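Local structure of family 88 glycosyl hydrolase (5NOA) at residues N100-Y103 against N109-V112; I119-Y124 against R141-Y146; E145-T150 against H186-Y191; D154-A159 against Y163-V168. The protein probably cleaves complex plant carbohydrate as a gut bacterial family 88 enzyme, apparently a polysaccharide lyase that removes rhamnose caps from arabinogalactan proteins. All blocks are in the same frame, centred on the assembly; numbering follows the deposited sequence. Where two conformers were deposited one is given.

Contact 1: residues N100-Y103 against N109-V112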
# COMPACT_ATOMS: atom_id res chain seq x y z
N ASN A 100 -27.28 -3.78 7.69
CA ASN A 100 -26.32 -4.75 8.20
C ASN A 100 -24.90 -4.38 7.84
O ASN A 100 -24.01 -5.10 8.26
CB ASN A 100 -26.64 -6.18 7.69
CG ASN A 100 -27.64 -6.92 8.58
OD1 ASN A 100 -28.39 -6.31 9.34
ND2 ASN A 100 -27.67 -8.22 8.45
N TRP A 101 -24.66 -3.28 7.08
CA TRP A 101 -23.30 -2.97 6.68
C TRP A 101 -22.45 -2.55 7.85
O TRP A 101 -22.85 -1.76 8.67
CB TRP A 101 -23.20 -1.87 5.60
CG TRP A 101 -23.75 -2.28 4.23
CD1 TRP A 101 -24.26 -3.51 3.88
CD2 TRP A 101 -23.73 -1.50 3.05
NE1 TRP A 101 -24.62 -3.49 2.56
CE2 TRP A 101 -24.28 -2.29 2.03
CE3 TRP A 101 -23.30 -0.19 2.74
CZ2 TRP A 101 -24.40 -1.82 0.71
CZ3 TRP A 101 -23.43 0.26 1.45
CH2 TRP A 101 -23.99 -0.53 0.45
N LYS A 102 -21.25 -3.14 7.91
CA LYS A 102 -20.31 -2.98 9.01
C LYS A 102 -18.94 -2.55 8.52
O LYS A 102 -18.59 -2.76 7.36
CB LYS A 102 -20.23 -4.26 9.84
CG LYS A 102 -21.59 -4.61 10.53
CD LYS A 102 -21.61 -5.96 11.23
CE LYS A 102 -22.97 -6.32 11.78
NZ LYS A 102 -23.91 -6.68 10.67
N TYR A 103 -18.20 -1.95 9.43
CA TYR A 103 -16.86 -1.45 9.14
C TYR A 103 -15.79 -1.77 10.14
O TYR A 103 -14.66 -1.31 10.00
CB TYR A 103 -16.85 0.04 8.81
CG TYR A 103 -17.27 1.01 9.85
CD1 TYR A 103 -18.62 1.25 10.09
CD2 TYR A 103 -16.34 1.78 10.52
CE1 TYR A 103 -19.01 2.22 11.01
CE2 TYR A 103 -16.71 2.76 11.39
CZ TYR A 103 -18.06 2.99 11.64
OH TYR A 103 -18.48 3.97 12.50
N ASN A 109 -19.91 -11.03 3.85
CA ASN A 109 -20.48 -10.10 2.88
C ASN A 109 -21.16 -8.87 3.45
O ASN A 109 -21.46 -7.95 2.67
CB ASN A 109 -21.33 -10.84 1.85
CG ASN A 109 -20.47 -11.51 0.78
OD1 ASN A 109 -19.54 -10.89 0.21
ND2 ASN A 109 -20.72 -12.79 0.55
N ASP A 110 -21.35 -8.78 4.78
CA ASP A 110 -21.89 -7.59 5.38
C ASP A 110 -20.84 -6.48 5.56
O ASP A 110 -21.22 -5.36 5.89
CB ASP A 110 -22.46 -7.89 6.79
CG ASP A 110 -23.70 -8.74 6.79
OD1 ASP A 110 -24.27 -8.99 5.72
OD2 ASP A 110 -24.12 -9.11 7.91
N TYR A 111 -19.56 -6.79 5.37
CA TYR A 111 -18.48 -5.87 5.71
C TYR A 111 -18.16 -4.93 4.55
O TYR A 111 -17.00 -4.70 4.20
CB TYR A 111 -17.28 -6.67 6.25
CG TYR A 111 -17.58 -7.05 7.67
CD1 TYR A 111 -18.40 -8.14 7.97
CD2 TYR A 111 -17.11 -6.29 8.73
CE1 TYR A 111 -18.77 -8.41 9.27
CE2 TYR A 111 -17.46 -6.57 10.04
CZ TYR A 111 -18.30 -7.63 10.31
OH TYR A 111 -18.62 -7.90 11.62
N VAL A 112 -19.21 -4.33 4.02
CA VAL A 112 -19.13 -3.51 2.83
C VAL A 112 -18.42 -2.19 3.07
O VAL A 112 -17.77 -1.65 2.17
CB VAL A 112 -20.57 -3.27 2.30
CG1 VAL A 112 -20.62 -2.30 1.13
CG2 VAL A 112 -21.24 -4.57 1.94
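Val-112 lays one methyl over a face of the Trp-101 indole. Its CG1 stands 3.5 Å from the centroid of the six-membered ring, almost exactly on the ring normal, which is a CH-pi contact. The other methyl covers the five-membered ring, with Val-112 CG2 3.6 Å from Trp-101 NE1. CG1 is anti to the backbone N of Val-112 (chi1 174°), and this turn presents both methyls to the indole. The indole N-H itself is bonded to the Ser-95 backbone oxygen. A second CH-pi pair lies further along. Lys-102 CB sits 3.9 Å from the Tyr-111 ring centroid, over one face but toward the rim, and Lys-102 CD reaches on to 3.6 Å from Tyr-111 OH. The backbones are tied by Lys-102 N donating to Asp-110 O at 3.0 Å, with 154° at the hydrogen. The same oxygen receives the CA-H of Trp-101 and a weak bond from Val-112 N that closes an inverse gamma turn centred on Tyr-111. Lys-102 bends at its last torsion (chi4 73°), and its NZ returns to Asn-100 O at 2.9 Å. The arrangement joins two parts of the long loop between helices 75-87 and 120-130 of the (alpha/alpha)6 barrel. Asp-110 OD2 lies 3.7 Å from Lys-102 NZ, a long salt bridge. The closer of the ammonium's two partners here is the Asn-100 carbonyl, and the carboxylate probably adds a modest electrostatic pull to a contact that also rests on two CH-pi pairs and a backbone hydrogen bond.

Contact 2: residues I119-Y124 against R141-Y146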
# COMPACT_ATOMS: atom_id res chain seq x y z
N ILE A 119 -10.45 -1.79 -1.12
CA ILE A 119 -9.27 -1.64 -1.94
C ILE A 119 -9.46 -2.22 -3.32
O ILE A 119 -8.87 -1.72 -4.29
CB ILE A 119 -8.00 -2.18 -1.24
CG1 ILE A 119 -6.81 -2.31 -2.23
CG2 ILE A 119 -8.25 -3.49 -0.52
CD1 ILE A 119 -5.46 -2.59 -1.57
N CYS A 120 -10.30 -3.25 -3.47
CA CYS A 120 -10.61 -3.75 -4.82
C CYS A 120 -11.09 -2.64 -5.77
O CYS A 120 -10.84 -2.71 -6.96
CB CYS A 120 -11.63 -4.89 -4.73
SG CYS A 120 -13.22 -4.46 -4.02
N PHE A 121 -11.78 -1.64 -5.23
CA PHE A 121 -12.26 -0.54 -6.04
C PHE A 121 -11.14 0.21 -6.74
O PHE A 121 -11.39 0.82 -7.78
CB PHE A 121 -13.09 0.45 -5.20
CG PHE A 121 -14.29 -0.12 -4.45
CD1 PHE A 121 -14.90 -1.30 -4.82
CD2 PHE A 121 -14.84 0.61 -3.38
CE1 PHE A 121 -16.03 -1.76 -4.13
CE2 PHE A 121 -15.94 0.16 -2.72
CZ PHE A 121 -16.54 -1.03 -3.08
N GLN A 122 -9.93 0.20 -6.16
CA GLN A 122 -8.80 0.83 -6.85
C GLN A 122 -8.56 0.20 -8.22
O GLN A 122 -8.33 0.89 -9.23
CB GLN A 122 -7.52 0.75 -6.04
CG GLN A 122 -7.60 1.44 -4.69
CD GLN A 122 -6.27 1.46 -3.97
OE1 GLN A 122 -5.21 1.59 -4.61
NE2 GLN A 122 -6.29 1.40 -2.64
N THR A 123 -8.57 -1.12 -8.23
CA THR A 123 -8.36 -1.86 -9.48
C THR A 123 -9.56 -1.72 -10.41
O THR A 123 -9.39 -1.54 -11.62
CB THR A 123 -7.99 -3.32 -9.18
OG1 THR A 123 -6.71 -3.32 -8.52
CG2 THR A 123 -7.87 -4.14 -10.42
N TYR A 124 -10.77 -1.75 -9.85
CA TYR A 124 -11.93 -1.58 -10.71
C TYR A 124 -11.89 -0.22 -11.41
O TYR A 124 -12.21 -0.13 -12.60
CB TYR A 124 -13.21 -1.76 -9.94
CG TYR A 124 -13.37 -3.07 -9.22
CD1 TYR A 124 -12.63 -4.20 -9.54
CD2 TYR A 124 -14.25 -3.18 -8.17
CE1 TYR A 124 -12.77 -5.38 -8.83
CE2 TYR A 124 -14.41 -4.35 -7.47
CZ TYR A 124 -13.68 -5.47 -7.80
OH TYR A 124 -13.77 -6.66 -7.13
N ARG A 141 -19.00 3.19 -6.54
CA ARG A 141 -19.69 4.45 -6.31
C ARG A 141 -20.85 4.30 -5.32
O ARG A 141 -21.03 5.14 -4.44
CB ARG A 141 -20.23 5.03 -7.62
CG ARG A 141 -19.17 5.64 -8.55
CD ARG A 141 -19.79 6.36 -9.74
NE ARG A 141 -20.71 7.32 -9.17
CZ ARG A 141 -21.83 7.76 -9.71
NH1 ARG A 141 -22.15 7.47 -10.96
NH2 ARG A 141 -22.65 8.51 -8.98
N GLU A 142 -21.62 3.23 -5.44
CA GLU A 142 -22.76 3.02 -4.54
C GLU A 142 -22.27 2.97 -3.10
O GLU A 142 -22.80 3.62 -2.22
CB GLU A 142 -23.47 1.70 -4.89
CG GLU A 142 -24.62 1.39 -3.94
CD GLU A 142 -25.16 -0.03 -4.04
OE1 GLU A 142 -24.49 -0.96 -4.58
OE2 GLU A 142 -26.30 -0.22 -3.52
N VAL A 143 -21.22 2.20 -2.87
CA VAL A 143 -20.71 2.01 -1.53
C VAL A 143 -20.09 3.28 -1.00
O VAL A 143 -20.42 3.71 0.12
CB VAL A 143 -19.69 0.84 -1.52
CG1 VAL A 143 -18.94 0.79 -0.21
CG2 VAL A 143 -20.40 -0.48 -1.79
N MET A 144 -19.19 3.89 -1.77
CA MET A 144 -18.50 5.06 -1.21
C MET A 144 -19.43 6.26 -1.03
O MET A 144 -19.31 7.00 -0.07
CB MET A 144 -17.28 5.45 -2.05
CG MET A 144 -16.21 4.37 -2.20
SD MET A 144 -15.80 3.43 -0.69
CE MET A 144 -15.17 4.71 0.39
N GLU A 145 -20.36 6.43 -1.96
CA GLU A 145 -21.32 7.52 -1.86
C GLU A 145 -22.29 7.31 -0.68
O GLU A 145 -22.62 8.28 0.00
CB GLU A 145 -21.98 7.80 -3.20
CG GLU A 145 -20.92 8.32 -4.19
CD GLU A 145 -21.23 8.26 -5.67
OE1 GLU A 145 -22.42 8.08 -6.05
OE2 GLU A 145 -20.26 8.39 -6.49
N TYR A 146 -22.70 6.07 -0.40
CA TYR A 146 -23.46 5.83 0.81
C TYR A 146 -22.59 6.14 2.04
O TYR A 146 -23.00 6.85 2.96
CB TYR A 146 -23.96 4.38 0.89
CG TYR A 146 -24.60 4.12 2.23
CD1 TYR A 146 -25.87 4.64 2.52
CD2 TYR A 146 -23.94 3.41 3.23
CE1 TYR A 146 -26.42 4.47 3.78
CE2 TYR A 146 -24.51 3.21 4.47
CZ TYR A 146 -25.75 3.74 4.75
OH TYR A 146 -26.32 3.55 5.98
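Phe-121 pushes the edge of its ring against Val-143 and Met-144. CE2 of Phe-121 is 3.9 Å from Met-144 SD and 4.0 Å from Val-143 CG1. Both partners lie near the plane of the ring. The sulfur is 5.1 Å from the ring centroid and 87° off the normal, a Met-aromatic contact at the edge. The Met-144 chain bends at chi2 (-42°) and again at chi3, which curls the sulfur back to the CE2 and CD2 rim. The Val-143 and Phe-121 side chains cross at about a right angle, and Val-143 CB is 4.0 Å from Phe-121 CZ. The next shell is Gln-118, which packs on both Val-143 and Met-144, and Val-112, which packs on Val-143. Away from the Phe-121 ring, within segment 141-146, Arg-141 grips Glu-145 one turn on, side-on, with Arg-141 NE 2.9 Å from Glu-145 OE2. The contact packs helix 120-130 against helix 135-149, successive helices of the (alpha/alpha)6 barrel. Were Phe-121 cut back to an alanine, the Met-144 sulfur would probably lose its aromatic partner and a gap would be likely between the helices. No hydrogen bond crosses the interface. Cohesion between the segments rests on buried apolar surface and on the ring's slightly positive hydrogen rim, which probably suits the sulfur lone pairs.

Contact 3: residues E145-T150 against H186-Y191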
# COMPACT_ATOMS: atom_id res chain seq x y z
N GLU A 145 -20.36 6.43 -1.96
CA GLU A 145 -21.32 7.52 -1.86
C GLU A 145 -22.29 7.31 -0.68
O GLU A 145 -22.62 8.28 0.00
CB GLU A 145 -21.98 7.80 -3.20
CG GLU A 145 -20.92 8.32 -4.19
CD GLU A 145 -21.23 8.26 -5.67
OE1 GLU A 145 -22.42 8.08 -6.05
OE2 GLU A 145 -20.26 8.39 -6.49
N TYR A 146 -22.70 6.07 -0.40
CA TYR A 146 -23.46 5.83 0.81
C TYR A 146 -22.59 6.14 2.04
O TYR A 146 -23.00 6.85 2.96
CB TYR A 146 -23.96 4.38 0.89
CG TYR A 146 -24.60 4.12 2.23
CD1 TYR A 146 -25.87 4.64 2.52
CD2 TYR A 146 -23.94 3.41 3.23
CE1 TYR A 146 -26.42 4.47 3.78
CE2 TYR A 146 -24.51 3.21 4.47
CZ TYR A 146 -25.75 3.74 4.75
OH TYR A 146 -26.32 3.55 5.98
N GLN A 147 -21.37 5.63 2.07
CA GLN A 147 -20.49 5.90 3.20
C GLN A 147 -20.34 7.39 3.46
O GLN A 147 -20.45 7.85 4.59
CB GLN A 147 -19.14 5.26 2.96
CG GLN A 147 -18.16 5.38 4.10
CD GLN A 147 -16.94 4.53 3.87
OE1 GLN A 147 -17.04 3.41 3.39
NE2 GLN A 147 -15.79 5.05 4.26
N MET A 148 -20.12 8.16 2.40
CA MET A 148 -19.91 9.60 2.56
C MET A 148 -21.17 10.33 3.05
O MET A 148 -21.07 11.40 3.63
CB MET A 148 -19.40 10.23 1.27
CG MET A 148 -18.01 9.76 0.90
SD MET A 148 -17.32 10.63 -0.52
CE MET A 148 -18.40 10.15 -1.86
N SER A 149 -22.34 9.73 2.83
CA SER A 149 -23.60 10.30 3.30
C SER A 149 -23.83 10.10 4.76
O SER A 149 -24.66 10.78 5.37
CB SER A 149 -24.79 9.71 2.53
OG SER A 149 -25.19 8.43 2.95
N THR A 150 -23.13 9.16 5.37
CA THR A 150 -23.29 8.89 6.81
C THR A 150 -22.53 9.97 7.60
O THR A 150 -21.62 10.59 7.07
CB THR A 150 -22.76 7.49 7.20
OG1 THR A 150 -21.34 7.45 7.10
CG2 THR A 150 -23.41 6.42 6.38
N HIS A 186 -10.24 14.00 3.29
CA HIS A 186 -9.64 14.78 4.37
C HIS A 186 -10.24 14.44 5.74
O HIS A 186 -9.51 14.26 6.71
CB HIS A 186 -9.80 16.25 4.09
CG HIS A 186 -9.13 17.10 5.09
ND1 HIS A 186 -9.82 17.71 6.10
CD2 HIS A 186 -7.82 17.37 5.30
CE1 HIS A 186 -8.97 18.37 6.87
NE2 HIS A 186 -7.75 18.17 6.41
N GLU A 187 -11.57 14.35 5.80
CA GLU A 187 -12.22 14.10 7.07
C GLU A 187 -11.80 12.73 7.64
O GLU A 187 -11.46 12.61 8.83
CB GLU A 187 -13.73 14.15 6.89
CG GLU A 187 -14.46 13.92 8.19
CD GLU A 187 -15.94 14.08 8.11
OE1 GLU A 187 -16.50 14.27 7.02
OE2 GLU A 187 -16.54 13.98 9.22
N TYR A 188 -11.79 11.72 6.79
CA TYR A 188 -11.44 10.38 7.26
C TYR A 188 -9.96 10.27 7.63
O TYR A 188 -9.62 9.58 8.60
CB TYR A 188 -11.86 9.31 6.25
CG TYR A 188 -13.35 9.22 5.93
CD1 TYR A 188 -14.32 9.68 6.80
CD2 TYR A 188 -13.74 8.69 4.72
CE1 TYR A 188 -15.68 9.54 6.46
CE2 TYR A 188 -15.06 8.60 4.36
CZ TYR A 188 -16.03 9.02 5.25
OH TYR A 188 -17.34 8.89 4.87
N LEU A 189 -9.08 10.90 6.87
CA LEU A 189 -7.66 10.87 7.21
C LEU A 189 -7.40 11.68 8.47
O LEU A 189 -6.60 11.28 9.30
CB LEU A 189 -6.85 11.41 6.06
CG LEU A 189 -5.34 11.55 6.33
CD1 LEU A 189 -4.72 10.23 6.69
CD2 LEU A 189 -4.64 12.13 5.13
N ALA A 190 -8.09 12.81 8.63
CA ALA A 190 -7.89 13.60 9.83
C ALA A 190 -8.22 12.78 11.06
O ALA A 190 -7.51 12.86 12.10
CB ALA A 190 -8.72 14.89 9.76
N TYR A 191 -9.27 11.96 11.01
CA TYR A 191 -9.59 11.07 12.11
C TYR A 191 -8.47 10.09 12.39
O TYR A 191 -7.98 9.98 13.50
CB TYR A 191 -10.85 10.27 11.82
CG TYR A 191 -11.10 9.24 12.87
CD1 TYR A 191 -11.66 9.62 14.07
CD2 TYR A 191 -10.72 7.91 12.70
CE1 TYR A 191 -11.86 8.71 15.09
CE2 TYR A 191 -10.91 6.99 13.70
CZ TYR A 191 -11.47 7.41 14.89
OH TYR A 191 -11.65 6.50 15.89
O HOH W 1 -18.99 10.10 6.63
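Met-148 and Tyr-188 are the closest backbone pair, with CA atoms 9.7 Å apart, an ordinary spacing for packed helices; side chains fill the interface. Segment 145-150 lies at the C-terminal end of helix 135-149. Two carbonyls here take two donors each. Tyr-146 O receives the N and OG of Ser-149, while Gln-147 O receives the N and OG1 of Thr-150, the latter at 2.7 Å and in the carbonyl plane. Segment 186-191 lies within helix 180-196. The bridge belongs to Tyr-188, whose ring reaches across until its OH is 3.5 Å from Met-148 CA. Its hydroxyl shares a water with the helix end. The water donates to Thr-150 O at 2.7 Å, is 2.7 Å from Tyr-188 OH, and lies in the plane of the ring at its edge. The two helices belong to the (alpha/alpha)6 barrel of this family and are separated in the chain by helix 160-176. Tyr-188 also makes edge-to-face contacts with Trp-156 and Tyr-155. A phenylalanine in its place would probably leave the water without its phenolic partner and break the water bridge to Thr-150 O. Gln-147 sets CG anti to its own backbone N (chi1 -176°) and runs out extended. This places its NE2 3.6 Å from CE2 of Tyr-188, with amide and ring planes 42° apart. The other end of the amide, OE1, accepts from Gln-118 NE2.

Contact 4: residues D154-A159 against Y163-V168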
# COMPACT_ATOMS: atom_id res chain seq x y z
N ASP A 154 -15.14 7.83 11.44
CA ASP A 154 -14.18 6.90 12.05
C ASP A 154 -14.00 5.60 11.24
O ASP A 154 -13.65 4.55 11.80
CB ASP A 154 -14.57 6.59 13.50
CG ASP A 154 -15.92 5.94 13.62
OD1 ASP A 154 -16.69 5.89 12.66
OD2 ASP A 154 -16.22 5.53 14.76
N TYR A 155 -14.22 5.69 9.94
CA TYR A 155 -14.07 4.54 9.06
C TYR A 155 -12.64 4.02 8.98
O TYR A 155 -12.47 2.84 8.70
CB TYR A 155 -14.60 4.85 7.65
CG TYR A 155 -16.12 4.96 7.63
CD1 TYR A 155 -16.88 3.81 7.71
CD2 TYR A 155 -16.77 6.19 7.62
CE1 TYR A 155 -18.26 3.88 7.78
CE2 TYR A 155 -18.17 6.24 7.64
CZ TYR A 155 -18.89 5.09 7.73
OH TYR A 155 -20.27 5.08 7.79
N TRP A 156 -11.65 4.90 9.12
CA TRP A 156 -10.23 4.52 8.94
C TRP A 156 -9.57 4.47 10.31
O TRP A 156 -8.89 5.40 10.77
CB TRP A 156 -9.50 5.45 7.98
CG TRP A 156 -10.10 5.48 6.61
CD1 TRP A 156 -11.03 4.60 6.09
CD2 TRP A 156 -9.87 6.46 5.58
NE1 TRP A 156 -11.39 5.00 4.83
CE2 TRP A 156 -10.69 6.13 4.49
CE3 TRP A 156 -9.05 7.61 5.48
CZ2 TRP A 156 -10.71 6.90 3.32
CZ3 TRP A 156 -9.09 8.34 4.36
CH2 TRP A 156 -9.90 8.00 3.29
N TRP A 157 -9.81 3.35 11.00
CA TRP A 157 -9.43 3.14 12.39
C TRP A 157 -8.18 2.28 12.58
O TRP A 157 -7.79 1.99 13.70
CB TRP A 157 -10.62 2.57 13.21
CG TRP A 157 -11.20 1.35 12.58
CD1 TRP A 157 -12.28 1.30 11.72
CD2 TRP A 157 -10.76 -0.01 12.72
NE1 TRP A 157 -12.48 0.02 11.30
CE2 TRP A 157 -11.59 -0.81 11.92
CE3 TRP A 157 -9.75 -0.64 13.48
CZ2 TRP A 157 -11.44 -2.17 11.82
CZ3 TRP A 157 -9.63 -1.97 13.39
CH2 TRP A 157 -10.44 -2.73 12.56
N TRP A 158 -7.55 1.90 11.47
CA TRP A 158 -6.30 1.16 11.52
C TRP A 158 -5.44 1.68 10.37
O TRP A 158 -5.95 2.13 9.34
CB TRP A 158 -6.55 -0.36 11.43
CG TRP A 158 -6.92 -0.91 10.07
CD1 TRP A 158 -6.17 -1.78 9.35
CD2 TRP A 158 -8.08 -0.64 9.26
NE1 TRP A 158 -6.76 -2.06 8.17
CE2 TRP A 158 -7.94 -1.39 8.08
CE3 TRP A 158 -9.25 0.13 9.43
CZ2 TRP A 158 -8.83 -1.32 7.04
CZ3 TRP A 158 -10.17 0.17 8.39
CH2 TRP A 158 -9.94 -0.53 7.20
N ALA A 159 -4.13 1.62 10.56
CA ALA A 159 -3.22 2.29 9.64
C ALA A 159 -3.33 1.79 8.21
O ALA A 159 -3.31 2.58 7.28
CB ALA A 159 -1.77 2.20 10.14
N TYR A 163 -3.92 3.00 3.05
CA TYR A 163 -3.62 2.52 1.68
C TYR A 163 -4.85 1.96 1.00
O TYR A 163 -5.05 2.13 -0.20
CB TYR A 163 -2.56 1.43 1.70
CG TYR A 163 -2.11 0.94 0.33
CD1 TYR A 163 -1.12 1.59 -0.35
CD2 TYR A 163 -2.72 -0.12 -0.29
CE1 TYR A 163 -0.71 1.17 -1.58
CE2 TYR A 163 -2.33 -0.55 -1.55
CZ TYR A 163 -1.33 0.08 -2.19
OH TYR A 163 -0.90 -0.28 -3.44
N MET A 164 -5.68 1.25 1.76
CA MET A 164 -6.81 0.55 1.15
C MET A 164 -7.78 1.52 0.53
O MET A 164 -8.31 1.24 -0.55
CB MET A 164 -7.57 -0.31 2.17
CG MET A 164 -6.79 -1.35 2.92
SD MET A 164 -5.75 -2.37 1.91
CE MET A 164 -4.64 -3.09 3.12
N VAL A 165 -8.02 2.67 1.19
CA VAL A 165 -9.14 3.51 0.81
C VAL A 165 -8.75 4.90 0.33
O VAL A 165 -9.46 5.45 -0.51
CB VAL A 165 -10.25 3.59 1.88
CG1 VAL A 165 -11.56 4.05 1.27
CG2 VAL A 165 -10.46 2.26 2.56
N MET A 166 -7.66 5.50 0.79
CA MET A 166 -7.38 6.85 0.31
C MET A 166 -7.33 6.93 -1.20
O MET A 166 -7.91 7.84 -1.76
CB MET A 166 -6.11 7.43 0.90
CG MET A 166 -6.16 7.68 2.39
SD MET A 166 -4.81 8.67 3.04
CE MET A 166 -3.40 7.75 2.47
N PRO A 167 -6.65 5.99 -1.88
CA PRO A 167 -6.60 6.08 -3.36
C PRO A 167 -7.92 5.79 -4.04
O PRO A 167 -8.12 6.21 -5.19
CB PRO A 167 -5.51 5.07 -3.75
CG PRO A 167 -4.75 4.83 -2.46
CD PRO A 167 -5.80 4.89 -1.40
N VAL A 168 -8.86 5.13 -3.36
CA VAL A 168 -10.22 5.01 -3.88
C VAL A 168 -10.84 6.39 -4.02
O VAL A 168 -11.51 6.69 -5.01
CB VAL A 168 -11.10 4.13 -2.97
CG1 VAL A 168 -12.56 4.12 -3.44
CG2 VAL A 168 -10.60 2.69 -2.95
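The Trp-156 indole takes Val-165 and Met-166 obliquely, neither squarely over a face nor at an edge. The contact folds the loop after helix 135-149 onto the second turn of helix 160-176 in the (alpha/alpha)6 barrel. Val-165 lies by the pyrrole side, with CB 3.5 Å from Trp-156 NE1, and Met-166 lies by the benzo side. Within the loop, Trp-157 has CE3 of Trp-158 3.5 Å above one face. Trp-156 points its CG away from its carbonyl carbon (chi1 -60°), which carries the indole toward the helix. Val-165 CG1 follows along the ring, 3.6 Å from Trp-156 CZ2. Met-166 contributes a looser Met-aromatic contact, its SD 5.5 Å from the centroid of the six-membered ring and 50° off the normal. The helix is kinked here. Pro-167 has no N-H to give, and Val-168 N also lacks a bond to the turn before, making a weak one to Val-165 O instead. Leu-185 of helix 180-196 touches both Trp-156 and Met-166, so the indole is packed between two helices. No hydrogen bond crosses between the segments. At the far end of the indole, Trp-156 CZ3 rests 3.6 Å from Met-166 CG.

How the contacts relate
The four contacts form one connected patch on the same side of the chain's centre. Contacts 3 and 4 are nearest, about 10 Å between centres, and contact 4 falls within the chain between the two segments of contact 3. Thr-150 OG1 and Tyr-155 OH, 2.7 Å apart, probably hydrogen-bond there. Contacts 2 and 3 share Glu-145 and Tyr-146 on helix 135-149. Contact 1 leans on that helix through Val-112 CG1, 3.4 Å from Val-143 CG2. It joins contact 4 by a probable bond between Tyr-103 OH and Asp-154 OD1 (2.6 Å). Contact 2 reaches contact 4 through Gln-122 NE2, which probably bonds to the carbonyls of Tyr-163 and Met-164.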